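Local structure of condensin complex subunit 3 (Schizosaccharomyces pombe, 5OQR) at residues D519-N524 / A557-Y562; M550-G555 / A591-I596; E561-I566 / L597-E602. The protein acts as a regulatory subunit of condensin, the complex required to convert interphase chromatin into mitotic-like condensed chromosomes. One frame throughout, in Å; residues are numbered along the deposited sequence.

Interaction 1: D519-N524 / A557-Y562; sequences DLAFEN and AKFTEY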
ATOM      1  N   ASP A 519      37.738 -15.644   2.753  1.00 41.21           N
ATOM      2  CA  ASP A 519      38.363 -16.551   3.708  1.00 38.28           C
ATOM      3  C   ASP A 519      38.127 -16.090   5.139  1.00 37.88           C
ATOM      4  O   ASP A 519      37.936 -16.915   6.038  1.00 41.46           O
ATOM      5  CB  ASP A 519      39.857 -16.673   3.417  1.00 46.03           C
ATOM      6  CG  ASP A 519      40.162 -17.703   2.344  1.00 58.22           C
ATOM      7  OD1 ASP A 519      39.621 -18.826   2.423  1.00 64.84           O
ATOM      8  OD2 ASP A 519      40.938 -17.390   1.418  1.00 60.31           O
ATOM      9  N   LEU A 520      38.138 -14.776   5.373  1.00 44.17           N
ATOM     10  CA  LEU A 520      37.824 -14.269   6.703  1.00 37.13           C
ATOM     11  C   LEU A 520      36.354 -14.481   7.032  1.00 35.09           C
ATOM     12  O   LEU A 520      36.008 -14.829   8.166  1.00 31.53           O
ATOM     13  CB  LEU A 520      38.187 -12.787   6.797  1.00 43.99           C
ATOM     14  CG  LEU A 520      38.032 -12.141   8.176  1.00 43.62           C
ATOM     15  CD1 LEU A 520      38.986 -12.761   9.183  1.00 38.76           C
ATOM     16  CD2 LEU A 520      38.259 -10.648   8.081  1.00 38.06           C
ATOM     17  N   ALA A 521      35.474 -14.276   6.052  1.00 38.58           N
ATOM     18  CA  ALA A 521      34.065 -14.603   6.236  1.00 28.98           C
ATOM     19  C   ALA A 521      33.896 -16.057   6.655  1.00 31.37           C
ATOM     20  O   ALA A 521      33.211 -16.358   7.637  1.00 35.52           O
ATOM     21  CB  ALA A 521      33.295 -14.322   4.947  1.00 27.87           C
ATOM     22  N   PHE A 522      34.534 -16.974   5.924  1.00 35.10           N
ATOM     23  CA  PHE A 522      34.406 -18.393   6.236  1.00 34.54           C
ATOM     24  C   PHE A 522      34.967 -18.710   7.616  1.00 33.95           C
ATOM     25  O   PHE A 522      34.420 -19.549   8.339  1.00 32.57           O
ATOM     26  CB  PHE A 522      35.116 -19.226   5.168  1.00 37.67           C
ATOM     27  CG  PHE A 522      34.984 -20.706   5.371  1.00 40.57           C
ATOM     28  CD1 PHE A 522      33.905 -21.396   4.848  1.00 44.31           C
ATOM     29  CD2 PHE A 522      35.936 -21.407   6.089  1.00 36.63           C
ATOM     30  CE1 PHE A 522      33.779 -22.756   5.036  1.00 42.91           C
ATOM     31  CE2 PHE A 522      35.815 -22.768   6.280  1.00 46.64           C
ATOM     32  CZ  PHE A 522      34.735 -23.443   5.752  1.00 39.11           C
ATOM     33  N   GLU A 523      36.064 -18.055   7.995  1.00 39.27           N
ATOM     34  CA  GLU A 523      36.685 -18.322   9.285  1.00 40.56           C
ATOM     35  C   GLU A 523      35.806 -17.892  10.452  1.00 41.37           C
ATOM     36  O   GLU A 523      35.974 -18.411  11.560  1.00 41.77           O
ATOM     37  CB  GLU A 523      38.039 -17.616   9.365  1.00 46.09           C
ATOM     38  CG  GLU A 523      38.810 -17.879  10.648  1.00 66.56           C
ATOM     39  CD  GLU A 523      40.186 -17.234  10.641  1.00 85.95           C
ATOM     40  OE1 GLU A 523      40.544 -16.610   9.620  1.00 84.82           O
ATOM     41  OE2 GLU A 523      40.908 -17.351  11.655  1.00 91.34           O
ATOM     42  N   ASN A 524      34.870 -16.973  10.232  1.00 40.54           N
ATOM     43  CA  ASN A 524      34.049 -16.426  11.305  1.00 36.77           C
ATOM     44  C   ASN A 524      32.609 -16.912  11.280  1.00 38.56           C
ATOM     45  O   ASN A 524      31.826 -16.512  12.149  1.00 44.08           O
ATOM     46  CB  ASN A 524      34.075 -14.897  11.251  1.00 47.72           C
ATOM     47  CG  ASN A 524      35.340 -14.318  11.846  1.00 42.62           C
ATOM     48  OD1 ASN A 524      35.735 -14.677  12.953  1.00 39.35           O
ATOM     49  ND2 ASN A 524      35.992 -13.430  11.108  1.00 43.82           N
ATOM     50  N   ALA A 557      28.698 -21.392  -2.922  1.00 35.04           N
ATOM     51  CA  ALA A 557      29.570 -22.558  -2.858  1.00 34.55           C
ATOM     52  C   ALA A 557      30.621 -22.452  -1.763  1.00 41.04           C
ATOM     53  O   ALA A 557      31.144 -23.482  -1.327  1.00 37.66           O
ATOM     54  CB  ALA A 557      30.257 -22.768  -4.207  1.00 42.48           C
ATOM     55  N   LYS A 558      30.944 -21.240  -1.313  1.00 49.98           N
ATOM     56  CA  LYS A 558      32.012 -21.078  -0.333  1.00 36.66           C
ATOM     57  C   LYS A 558      31.633 -21.657   1.024  1.00 38.17           C
ATOM     58  O   LYS A 558      32.515 -22.069   1.783  1.00 45.25           O
ATOM     59  CB  LYS A 558      32.371 -19.598  -0.195  1.00 37.43           C
ATOM     60  CG  LYS A 558      33.555 -19.308   0.729  1.00 41.61           C
ATOM     61  CD  LYS A 558      34.874 -19.292  -0.024  1.00 43.58           C
ATOM     62  CE  LYS A 558      36.052 -19.212   0.936  1.00 42.95           C
ATOM     63  NZ  LYS A 558      37.352 -19.044   0.234  1.00 40.34           N
ATOM     64  N   PHE A 559      30.338 -21.711   1.345  1.00 45.03           N
ATOM     65  CA  PHE A 559      29.889 -22.037   2.695  1.00 49.25           C
ATOM     66  C   PHE A 559      29.088 -23.333   2.760  1.00 42.62           C
ATOM     67  O   PHE A 559      28.319 -23.532   3.705  1.00 36.52           O
ATOM     68  CB  PHE A 559      29.058 -20.883   3.258  1.00 36.72           C
ATOM     69  CG  PHE A 559      29.735 -19.552   3.163  1.00 32.43           C
ATOM     70  CD1 PHE A 559      29.512 -18.724   2.080  1.00 35.65           C
ATOM     71  CD2 PHE A 559      30.602 -19.129   4.154  1.00 35.45           C
ATOM     72  CE1 PHE A 559      30.136 -17.498   1.991  1.00 34.79           C
ATOM     73  CE2 PHE A 559      31.229 -17.905   4.067  1.00 24.39           C
ATOM     74  CZ  PHE A 559      30.997 -17.090   2.986  1.00 25.31           C
ATOM     75  N   THR A 560      29.255 -24.227   1.785  1.00 49.25           N
ATOM     76  CA  THR A 560      28.457 -25.446   1.761  1.00 51.46           C
ATOM     77  C   THR A 560      28.719 -26.340   2.967  1.00 46.21           C
ATOM     78  O   THR A 560      27.877 -27.184   3.287  1.00 50.46           O
ATOM     79  CB  THR A 560      28.718 -26.219   0.468  1.00 55.15           C
ATOM     80  OG1 THR A 560      30.026 -25.907  -0.027  1.00 64.84           O
ATOM     81  CG2 THR A 560      27.677 -25.862  -0.583  1.00 55.12           C
ATOM     82  N   GLU A 561      29.857 -26.172   3.645  1.00 48.99           N
ATOM     83  CA  GLU A 561      30.110 -26.939   4.861  1.00 46.59           C
ATOM     84  C   GLU A 561      29.160 -26.526   5.973  1.00 43.67           C
ATOM     85  O   GLU A 561      28.832 -27.339   6.845  1.00 45.98           O
ATOM     86  CB  GLU A 561      31.554 -26.757   5.329  1.00 66.01           C
ATOM     87  CG  GLU A 561      32.621 -27.177   4.335  1.00 88.67           C
ATOM     88  CD  GLU A 561      32.854 -26.137   3.257  1.00 90.02           C
ATOM     89  OE1 GLU A 561      31.866 -25.590   2.725  1.00 67.02           O
ATOM     90  OE2 GLU A 561      34.028 -25.854   2.950  1.00107.55           O
ATOM     91  N   TYR A 562      28.722 -25.269   5.966  1.00 44.32           N
ATOM     92  CA  TYR A 562      27.815 -24.741   6.972  1.00 45.27           C
ATOM     93  C   TYR A 562      26.391 -24.608   6.445  1.00 42.07           C
ATOM     94  O   TYR A 562      25.572 -23.911   7.050  1.00 44.04           O
ATOM     95  CB  TYR A 562      28.328 -23.391   7.471  1.00 43.53           C
ATOM     96  CG  TYR A 562      29.731 -23.443   8.035  1.00 34.70           C
ATOM     97  CD1 TYR A 562      30.007 -24.144   9.198  1.00 38.29           C
ATOM     98  CD2 TYR A 562      30.777 -22.783   7.406  1.00 38.35           C
ATOM     99  CE1 TYR A 562      31.285 -24.192   9.718  1.00 38.79           C
ATOM    100  CE2 TYR A 562      32.058 -22.823   7.921  1.00 39.77           C
ATOM    101  CZ  TYR A 562      32.304 -23.529   9.076  1.00 39.90           C
ATOM    102  OH  TYR A 562      33.577 -23.577   9.594  1.00 49.73           O
TER
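The ring of Phe522 is overlapped on one face, toward its rim, by Tyr562 CE2, 3.4 Å from Phe522 CE1. The two rings meet obliquely, their planes 47° apart and their centroids 5.1 Å from each other. Phe522 reaches the loop because CG stands anti to the backbone N (chi1 -177°), which carries the ring off its helix and among Lys558, Phe559, Glu561 and Tyr562. Phe559 meets it obliquely, with Phe559 CD2 4.1 Å from Phe522 CD1, and the far end of the Phe559 ring brings CZ to Ala521 CB, which lies at the ring edge. The small Ala521 suits the buried side of helix 518-534, where Met550 and His554 also press on it. This is helical-repeat packing of the HEAT type: the loop between helices 537-554 and 563-574 folds back onto helix 518-534, with residues 521-524 inside HEAT repeat 8. Cut back to an alanine, position Phe522 would probably leave a gap beside Phe559 and deprive the Tyr562 ring of its aromatic neighbour. On the exposed flank, Lys558, bent at chi2, reaches across from the loop to the first turn of the helix and meets Asp519 at about a right angle in a salt bridge, NZ lying 3.2 Å from Asp519 OD1. The ammonium sits well above the carboxylate plane, 65° out of it.

Interaction 2: M550-G555 / A591-I596; sequences MLIQHG and AKLLVI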
ATOM      1  N   MET A 550      27.100 -12.537   3.738  1.00 26.84           N
ATOM      2  CA  MET A 550      28.277 -13.289   3.320  1.00 28.04           C
ATOM      3  C   MET A 550      27.951 -14.226   2.164  1.00 29.78           C
ATOM      4  O   MET A 550      28.762 -14.397   1.248  1.00 33.71           O
ATOM      5  CB  MET A 550      28.849 -14.071   4.503  1.00 30.24           C
ATOM      6  CG  MET A 550      29.480 -13.188   5.568  1.00 40.26           C
ATOM      7  SD  MET A 550      30.402 -14.089   6.829  1.00 53.64           S
ATOM      8  CE  MET A 550      29.145 -15.155   7.486  1.00 28.57           C
ATOM      9  N   LEU A 551      26.765 -14.841   2.184  1.00 34.70           N
ATOM     10  CA  LEU A 551      26.357 -15.704   1.080  1.00 31.48           C
ATOM     11  C   LEU A 551      26.154 -14.901  -0.198  1.00 31.20           C
ATOM     12  O   LEU A 551      26.674 -15.260  -1.260  1.00 33.27           O
ATOM     13  CB  LEU A 551      25.076 -16.453   1.445  1.00 30.72           C
ATOM     14  CG  LEU A 551      25.221 -17.602   2.444  1.00 33.06           C
ATOM     15  CD1 LEU A 551      23.864 -18.030   2.958  1.00 26.14           C
ATOM     16  CD2 LEU A 551      25.934 -18.773   1.805  1.00 35.21           C
ATOM     17  N   ILE A 552      25.390 -13.813  -0.117  1.00 27.42           N
ATOM     18  CA  ILE A 552      25.123 -13.000  -1.297  1.00 27.85           C
ATOM     19  C   ILE A 552      26.416 -12.411  -1.842  1.00 31.85           C
ATOM     20  O   ILE A 552      26.645 -12.394  -3.057  1.00 39.91           O
ATOM     21  CB  ILE A 552      24.095 -11.905  -0.959  1.00 28.05           C
ATOM     22  CG1 ILE A 552      22.745 -12.541  -0.632  1.00 34.48           C
ATOM     23  CG2 ILE A 552      23.951 -10.916  -2.110  1.00 27.86           C
ATOM     24  CD1 ILE A 552      21.788 -11.618   0.081  1.00 46.95           C
ATOM     25  N   GLN A 553      27.280 -11.915  -0.956  1.00 34.87           N
ATOM     26  CA  GLN A 553      28.510 -11.269  -1.398  1.00 31.53           C
ATOM     27  C   GLN A 553      29.504 -12.288  -1.939  1.00 29.67           C
ATOM     28  O   GLN A 553      29.976 -12.167  -3.074  1.00 36.97           O
ATOM     29  CB  GLN A 553      29.125 -10.477  -0.242  1.00 33.87           C
ATOM     30  CG  GLN A 553      30.477  -9.840  -0.545  1.00 35.18           C
ATOM     31  CD  GLN A 553      30.390  -8.746  -1.589  1.00 41.36           C
ATOM     32  OE1 GLN A 553      29.385  -8.045  -1.687  1.00 35.20           O
ATOM     33  NE2 GLN A 553      31.446  -8.593  -2.377  1.00 46.46           N
ATOM     34  N   HIS A 554      29.832 -13.303  -1.142  1.00 27.65           N
ATOM     35  CA  HIS A 554      30.933 -14.201  -1.463  1.00 32.03           C
ATOM     36  C   HIS A 554      30.513 -15.421  -2.267  1.00 35.44           C
ATOM     37  O   HIS A 554      31.376 -16.068  -2.871  1.00 43.63           O
ATOM     38  CB  HIS A 554      31.624 -14.660  -0.177  1.00 33.42           C
ATOM     39  CG  HIS A 554      32.290 -13.551   0.571  1.00 30.02           C
ATOM     40  ND1 HIS A 554      32.994 -12.550  -0.061  1.00 32.06           N
ATOM     41  CD2 HIS A 554      32.346 -13.273   1.894  1.00 28.25           C
ATOM     42  CE1 HIS A 554      33.464 -11.708   0.841  1.00 35.64           C
ATOM     43  NE2 HIS A 554      33.085 -12.125   2.035  1.00 38.79           N
ATOM     44  N   GLY A 555      29.234 -15.757  -2.284  1.00 37.15           N
ATOM     45  CA  GLY A 555      28.754 -16.860  -3.084  1.00 31.06           C
ATOM     46  C   GLY A 555      28.238 -18.008  -2.229  1.00 33.83           C
ATOM     47  O   GLY A 555      28.541 -18.134  -1.040  1.00 35.86           O
ATOM     48  N   ALA A 591      13.961 -14.677   1.599  1.00 26.02           N
ATOM     49  CA  ALA A 591      13.439 -14.127   0.353  1.00 26.91           C
ATOM     50  C   ALA A 591      14.563 -13.721  -0.592  1.00 29.61           C
ATOM     51  O   ALA A 591      14.540 -14.059  -1.779  1.00 30.11           O
ATOM     52  CB  ALA A 591      12.531 -12.936   0.649  1.00 25.95           C
ATOM     53  N   LYS A 592      15.558 -12.985  -0.087  1.00 37.94           N
ATOM     54  CA  LYS A 592      16.622 -12.515  -0.970  1.00 33.91           C
ATOM     55  C   LYS A 592      17.586 -13.635  -1.341  1.00 30.60           C
ATOM     56  O   LYS A 592      18.116 -13.642  -2.456  1.00 34.01           O
ATOM     57  CB  LYS A 592      17.379 -11.338  -0.345  1.00 39.29           C
ATOM     58  CG  LYS A 592      17.568 -11.393   1.157  1.00 44.19           C
ATOM     59  CD  LYS A 592      18.472 -10.276   1.658  1.00 48.49           C
ATOM     60  CE  LYS A 592      17.805  -8.912   1.546  1.00 41.53           C
ATOM     61  NZ  LYS A 592      18.724  -7.821   1.972  1.00 42.86           N
ATOM     62  N   LEU A 593      17.821 -14.590  -0.439  1.00 25.38           N
ATOM     63  CA  LEU A 593      18.645 -15.740  -0.795  1.00 28.39           C
ATOM     64  C   LEU A 593      18.027 -16.542  -1.936  1.00 33.94           C
ATOM     65  O   LEU A 593      18.752 -17.090  -2.772  1.00 33.97           O
ATOM     66  CB  LEU A 593      18.855 -16.642   0.421  1.00 22.77           C
ATOM     67  CG  LEU A 593      19.762 -16.134   1.540  1.00 27.32           C
ATOM     68  CD1 LEU A 593      19.810 -17.146   2.666  1.00 27.19           C
ATOM     69  CD2 LEU A 593      21.163 -15.855   1.028  1.00 34.60           C
ATOM     70  N   LEU A 594      16.697 -16.621  -1.989  1.00 33.65           N
ATOM     71  CA  LEU A 594      16.039 -17.353  -3.069  1.00 34.17           C
ATOM     72  C   LEU A 594      16.146 -16.599  -4.389  1.00 31.69           C
ATOM     73  O   LEU A 594      16.566 -17.165  -5.405  1.00 34.24           O
ATOM     74  CB  LEU A 594      14.574 -17.607  -2.708  1.00 31.71           C
ATOM     75  CG  LEU A 594      14.208 -18.991  -2.158  1.00 31.16           C
ATOM     76  CD1 LEU A 594      15.185 -19.466  -1.099  1.00 31.90           C
ATOM     77  CD2 LEU A 594      12.805 -18.960  -1.584  1.00 36.44           C
ATOM     78  N   VAL A 595      15.774 -15.321  -4.395  1.00 27.41           N
ATOM     79  CA  VAL A 595      15.777 -14.551  -5.634  1.00 27.37           C
ATOM     80  C   VAL A 595      17.199 -14.349  -6.144  1.00 34.34           C
ATOM     81  O   VAL A 595      17.464 -14.473  -7.344  1.00 36.27           O
ATOM     82  CB  VAL A 595      15.063 -13.205  -5.421  1.00 26.93           C
ATOM     83  CG1 VAL A 595      15.126 -12.359  -6.683  1.00 44.87           C
ATOM     84  CG2 VAL A 595      13.622 -13.433  -5.008  1.00 32.67           C
ATOM     85  N   ILE A 596      18.129 -14.022  -5.248  1.00 37.10           N
ATOM     86  CA  ILE A 596      19.482 -13.675  -5.668  1.00 38.91           C
ATOM     87  C   ILE A 596      20.291 -14.927  -5.976  1.00 32.04           C
ATOM     88  O   ILE A 596      20.983 -15.000  -6.997  1.00 39.70           O
ATOM     89  CB  ILE A 596      20.174 -12.817  -4.589  1.00 35.70           C
ATOM     90  CG1 ILE A 596      19.372 -11.544  -4.305  1.00 30.26           C
ATOM     91  CG2 ILE A 596      21.585 -12.446  -5.026  1.00 34.90           C
ATOM     92  CD1 ILE A 596      19.826 -10.814  -3.068  1.00 31.34           C
TER
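In this helical-repeat solenoid, two neighbouring, nearly parallel helices, 537-554 and 580-597, pack through Leu551 and Ile552 on one and Lys592, Leu593 and Ile596 on the other. The short segments run in the same direction at 22°, with axes 10.6 Å apart, as expected of helices in successive layers of such an array; residues 550-555 belong to HEAT repeat 8. That distance is bridged by branched aliphatic side chains, and no hydrogen bond crosses the contact. Ile552 carries most of it. Its CG1 lies anti to the carbonyl carbon (chi1 -66°) and sends CD1 across to the other helix, against both the end of Ile596 and the stem of Lys592, while CG1 itself touches Leu593 CD2 at 4.0 Å. Leu593 CD2 also reaches Leu551, lying 4.0 Å from Leu551 CD1, the two leucines crossing at about a right angle on the buried side, where Leu551 is backed by Phe559. Leucine suits that depth, and isoleucine at 552 is apolar and long enough for CD1 to span the distance between the axes. On this partly exposed side apolar side chains of another protein's chain pack on Ile552 and Ile596, consistent with the kleisin-binding surface of condensin HEAT subunits. Lys592 serves both neighbours. Its methylenes lie against Ile552, while NZ is hydrogen-bonded to the backbone of the other protein and makes a cation-pi contact with one of its aromatic side chains. A lysine thus joins an apolar stem to a charged end. At the tip of Ile552, CD1 stands 3.8 Å from Ile596 CD1 and 3.9 Å from Lys592 CD.

Interaction 3: E561-I566 / L597-E602; sequences EYEDAI and LHYRDE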
ATOM      1  N   GLU A 561      29.857 -26.172   3.645  1.00 48.99           N
ATOM      2  CA  GLU A 561      30.110 -26.939   4.861  1.00 46.59           C
ATOM      3  C   GLU A 561      29.160 -26.526   5.973  1.00 43.67           C
ATOM      4  O   GLU A 561      28.832 -27.339   6.845  1.00 45.98           O
ATOM      5  CB  GLU A 561      31.554 -26.757   5.329  1.00 66.01           C
ATOM      6  CG  GLU A 561      32.621 -27.177   4.335  1.00 88.67           C
ATOM      7  CD  GLU A 561      32.854 -26.137   3.257  1.00 90.02           C
ATOM      8  OE1 GLU A 561      31.866 -25.590   2.725  1.00 67.02           O
ATOM      9  OE2 GLU A 561      34.028 -25.854   2.950  1.00107.55           O
ATOM     10  N   TYR A 562      28.722 -25.269   5.966  1.00 44.32           N
ATOM     11  CA  TYR A 562      27.815 -24.741   6.972  1.00 45.27           C
ATOM     12  C   TYR A 562      26.391 -24.608   6.445  1.00 42.07           C
ATOM     13  O   TYR A 562      25.572 -23.911   7.050  1.00 44.04           O
ATOM     14  CB  TYR A 562      28.328 -23.391   7.471  1.00 43.53           C
ATOM     15  CG  TYR A 562      29.731 -23.443   8.035  1.00 34.70           C
ATOM     16  CD1 TYR A 562      30.007 -24.144   9.198  1.00 38.29           C
ATOM     17  CD2 TYR A 562      30.777 -22.783   7.406  1.00 38.35           C
ATOM     18  CE1 TYR A 562      31.285 -24.192   9.718  1.00 38.79           C
ATOM     19  CE2 TYR A 562      32.058 -22.823   7.921  1.00 39.77           C
ATOM     20  CZ  TYR A 562      32.304 -23.529   9.076  1.00 39.90           C
ATOM     21  OH  TYR A 562      33.577 -23.577   9.594  1.00 49.73           O
ATOM     22  N   GLU A 563      26.084 -25.278   5.334  1.00 44.65           N
ATOM     23  CA  GLU A 563      24.780 -25.128   4.697  1.00 41.78           C
ATOM     24  C   GLU A 563      23.648 -25.475   5.656  1.00 41.83           C
ATOM     25  O   GLU A 563      22.651 -24.751   5.747  1.00 41.57           O
ATOM     26  CB  GLU A 563      24.724 -26.008   3.452  1.00 46.84           C
ATOM     27  CG  GLU A 563      23.468 -25.862   2.625  1.00 48.83           C
ATOM     28  CD  GLU A 563      23.427 -26.848   1.476  1.00 65.09           C
ATOM     29  OE1 GLU A 563      23.818 -28.016   1.686  1.00 65.02           O
ATOM     30  OE2 GLU A 563      23.016 -26.457   0.363  1.00 73.93           O
ATOM     31  N   ASP A 564      23.782 -26.585   6.381  1.00 45.94           N
ATOM     32  CA  ASP A 564      22.701 -27.018   7.260  1.00 47.27           C
ATOM     33  C   ASP A 564      22.591 -26.125   8.487  1.00 46.26           C
ATOM     34  O   ASP A 564      21.485 -25.858   8.971  1.00 43.14           O
ATOM     35  CB  ASP A 564      22.914 -28.474   7.674  1.00 64.29           C
ATOM     36  CG  ASP A 564      22.926 -29.420   6.490  1.00 70.48           C
ATOM     37  OD1 ASP A 564      21.849 -29.651   5.902  1.00 61.88           O
ATOM     38  OD2 ASP A 564      24.010 -29.938   6.151  1.00 79.93           O
ATOM     39  N   ALA A 565      23.724 -25.651   9.008  1.00 52.33           N
ATOM     40  CA  ALA A 565      23.694 -24.800  10.192  1.00 44.92           C
ATOM     41  C   ALA A 565      23.079 -23.443   9.880  1.00 39.29           C
ATOM     42  O   ALA A 565      22.330 -22.893  10.695  1.00 43.07           O
ATOM     43  CB  ALA A 565      25.105 -24.632  10.752  1.00 37.14           C
ATOM     44  N   ILE A 566      23.381 -22.886   8.709  1.00 36.27           N
ATOM     45  CA  ILE A 566      22.819 -21.595   8.335  1.00 35.27           C
ATOM     46  C   ILE A 566      21.329 -21.730   8.053  1.00 36.82           C
ATOM     47  O   ILE A 566      20.518 -20.917   8.510  1.00 32.94           O
ATOM     48  CB  ILE A 566      23.582 -21.014   7.130  1.00 31.75           C
ATOM     49  CG1 ILE A 566      24.977 -20.570   7.576  1.00 27.54           C
ATOM     50  CG2 ILE A 566      22.822 -19.845   6.508  1.00 31.99           C
ATOM     51  CD1 ILE A 566      25.916 -20.232   6.443  1.00 29.26           C
ATOM     52  N   LEU A 597      20.218 -15.927  -5.098  1.00 33.59           N
ATOM     53  CA  LEU A 597      21.115 -17.073  -5.150  1.00 37.00           C
ATOM     54  C   LEU A 597      20.448 -18.379  -5.560  1.00 33.81           C
ATOM     55  O   LEU A 597      21.159 -19.316  -5.930  1.00 32.64           O
ATOM     56  CB  LEU A 597      21.773 -17.278  -3.777  1.00 28.29           C
ATOM     57  CG  LEU A 597      23.205 -16.776  -3.575  1.00 30.43           C
ATOM     58  CD1 LEU A 597      23.403 -15.369  -4.104  1.00 33.26           C
ATOM     59  CD2 LEU A 597      23.566 -16.838  -2.101  1.00 31.28           C
ATOM     60  N   HIS A 598      19.121 -18.467  -5.512  1.00 32.28           N
ATOM     61  CA  HIS A 598      18.427 -19.750  -5.590  1.00 30.63           C
ATOM     62  C   HIS A 598      19.003 -20.707  -4.550  1.00 31.20           C
ATOM     63  O   HIS A 598      19.555 -21.763  -4.858  1.00 43.93           O
ATOM     64  CB  HIS A 598      18.504 -20.350  -6.997  1.00 26.94           C
ATOM     65  CG  HIS A 598      17.577 -19.706  -7.980  1.00 30.23           C
ATOM     66  ND1 HIS A 598      16.221 -19.600  -7.763  1.00 35.98           N
ATOM     67  CD2 HIS A 598      17.809 -19.146  -9.189  1.00 36.62           C
ATOM     68  CE1 HIS A 598      15.658 -18.993  -8.792  1.00 41.26           C
ATOM     69  NE2 HIS A 598      16.600 -18.707  -9.672  1.00 40.73           N
ATOM     70  N   TYR A 599      18.869 -20.300  -3.291  1.00 32.72           N
ATOM     71  CA  TYR A 599      19.492 -20.987  -2.162  1.00 32.96           C
ATOM     72  C   TYR A 599      18.494 -21.983  -1.589  1.00 37.50           C
ATOM     73  O   TYR A 599      17.724 -21.674  -0.680  1.00 34.80           O
ATOM     74  CB  TYR A 599      19.946 -19.974  -1.119  1.00 33.75           C
ATOM     75  CG  TYR A 599      20.597 -20.570   0.108  1.00 32.25           C
ATOM     76  CD1 TYR A 599      21.910 -21.010   0.076  1.00 32.34           C
ATOM     77  CD2 TYR A 599      19.903 -20.676   1.303  1.00 33.04           C
ATOM     78  CE1 TYR A 599      22.510 -21.551   1.193  1.00 30.56           C
ATOM     79  CE2 TYR A 599      20.493 -21.215   2.427  1.00 36.28           C
ATOM     80  CZ  TYR A 599      21.799 -21.650   2.366  1.00 35.61           C
ATOM     81  OH  TYR A 599      22.397 -22.187   3.482  1.00 35.80           O
ATOM     82  N   ARG A 600      18.508 -23.199  -2.135  1.00 44.55           N
ATOM     83  CA  ARG A 600      17.680 -24.295  -1.635  1.00 33.36           C
ATOM     84  C   ARG A 600      16.200 -23.925  -1.669  1.00 34.78           C
ATOM     85  O   ARG A 600      15.464 -24.127  -0.701  1.00 38.17           O
ATOM     86  CB  ARG A 600      18.108 -24.687  -0.221  1.00 36.85           C
ATOM     87  CG  ARG A 600      19.598 -24.545   0.041  1.00 32.71           C
ATOM     88  CD  ARG A 600      19.968 -25.053   1.420  1.00 39.89           C
ATOM     89  NE  ARG A 600      19.979 -26.511   1.483  1.00 46.58           N
ATOM     90  CZ  ARG A 600      20.095 -27.214   2.603  1.00 43.28           C
ATOM     91  NH1 ARG A 600      20.100 -28.537   2.555  1.00 62.87           N
ATOM     92  NH2 ARG A 600      20.201 -26.600   3.772  1.00 53.18           N
ATOM     93  N   ASP A 601      15.763 -23.372  -2.804  1.00 34.21           N
ATOM     94  CA  ASP A 601      14.390 -22.893  -2.930  1.00 38.91           C
ATOM     95  C   ASP A 601      13.401 -23.937  -2.433  1.00 39.91           C
ATOM     96  O   ASP A 601      12.549 -23.652  -1.589  1.00 38.97           O
ATOM     97  CB  ASP A 601      14.081 -22.539  -4.385  1.00 38.07           C
ATOM     98  CG  ASP A 601      15.167 -21.715  -5.030  1.00 39.20           C
ATOM     99  OD1 ASP A 601      16.349 -21.949  -4.717  1.00 40.10           O
ATOM    100  OD2 ASP A 601      14.841 -20.838  -5.855  1.00 38.13           O
ATOM    101  N   GLU A 602      13.516 -25.160  -2.953  1.00 55.72           N
ATOM    102  CA  GLU A 602      12.590 -26.233  -2.599  1.00 55.86           C
ATOM    103  C   GLU A 602      12.449 -26.368  -1.090  1.00 51.10           C
ATOM    104  O   GLU A 602      11.340 -26.545  -0.572  1.00 44.07           O
ATOM    105  CB  GLU A 602      13.065 -27.558  -3.200  1.00 68.04           C
ATOM    106  CG  GLU A 602      13.617 -27.467  -4.624  1.00 70.68           C
ATOM    107  CD  GLU A 602      15.098 -27.112  -4.671  1.00 78.41           C
ATOM    108  OE1 GLU A 602      15.811 -27.377  -3.680  1.00 80.38           O
ATOM    109  OE2 GLU A 602      15.543 -26.550  -5.694  1.00 69.96           O
TER
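Two helix starts in successive layers of the solenoid meet here through a salt-bridge network, in which Arg600, the N-cap residue of helix 601-613, reaches Glu563 and Asp564 in the first turn of helix 563-574. Glu563 and Arg600 come from opposite directions and lay their flat ends on one another, the carboxylate and guanidinium planes only 18° apart. Glu563 CD sits 3.4 Å above the centre of the guanidinium group, and OE2 is 3.2 Å from Arg600 NE. Because that oxygen is well out of the guanidinium plane, no N-H points at it and the attraction is one of charges. Glu563 gets there by an extended chain, its CG anti to the backbone N (chi1 -175°). Asp564 adds a long, weaker ion pair, OD1 to Arg600 NH1 at 3.9 Å, with its carboxylate turned steeply, 76° from the guanidinium. A directed hydrogen bond of Arg600 goes from NH2 to Ser567 OG, one turn along the same helix as Glu563. Deeper in, the Tyr599 ring lies beneath the arginine stem, Arg600 CG standing 4.0 Å above its centre; Tyr599 OH comes to 3.8 Å from Ile566 CG2 and also makes a weak hydrogen bond with Ser567 OG. Next to the contact, His598 ND1 donates a 2.7 Å hydrogen bond to Asp601 OD2 across the short link between helices 580-597 and 601-613. A long, flat cation suits this place, since it can spread over one carboxylate and still reach a second. With two acids beside one arginine, its positive charge is probably well stabilised, and the acids in the first turn of helix 563-574 are probably also favoured by the positive end of the helix dipole.

The three contacts lie close together, at the corners of a triangle, their centres about 13 Å (1 to 2), 12 Å (1 to 3) and 10 Å (2 to 3) apart. Phe559 joins interaction 1 to interaction 2: its CD1 packs 3.6 Å from Leu551 CD2. Interactions 1 and 3 share Glu561 and Tyr562; the Tyr562 ring serves interaction 1, while its backbone stands at the N-cap of the helix used by interaction 3. Interactions 2 and 3 are tied by a probable backbone hydrogen bond, Tyr599 N lying 3.3 Å from Leu593 O. Of the three, interaction 2 alone is touched by the other protein chain; interactions 1 and 3 join loops and helix starts within the subunit.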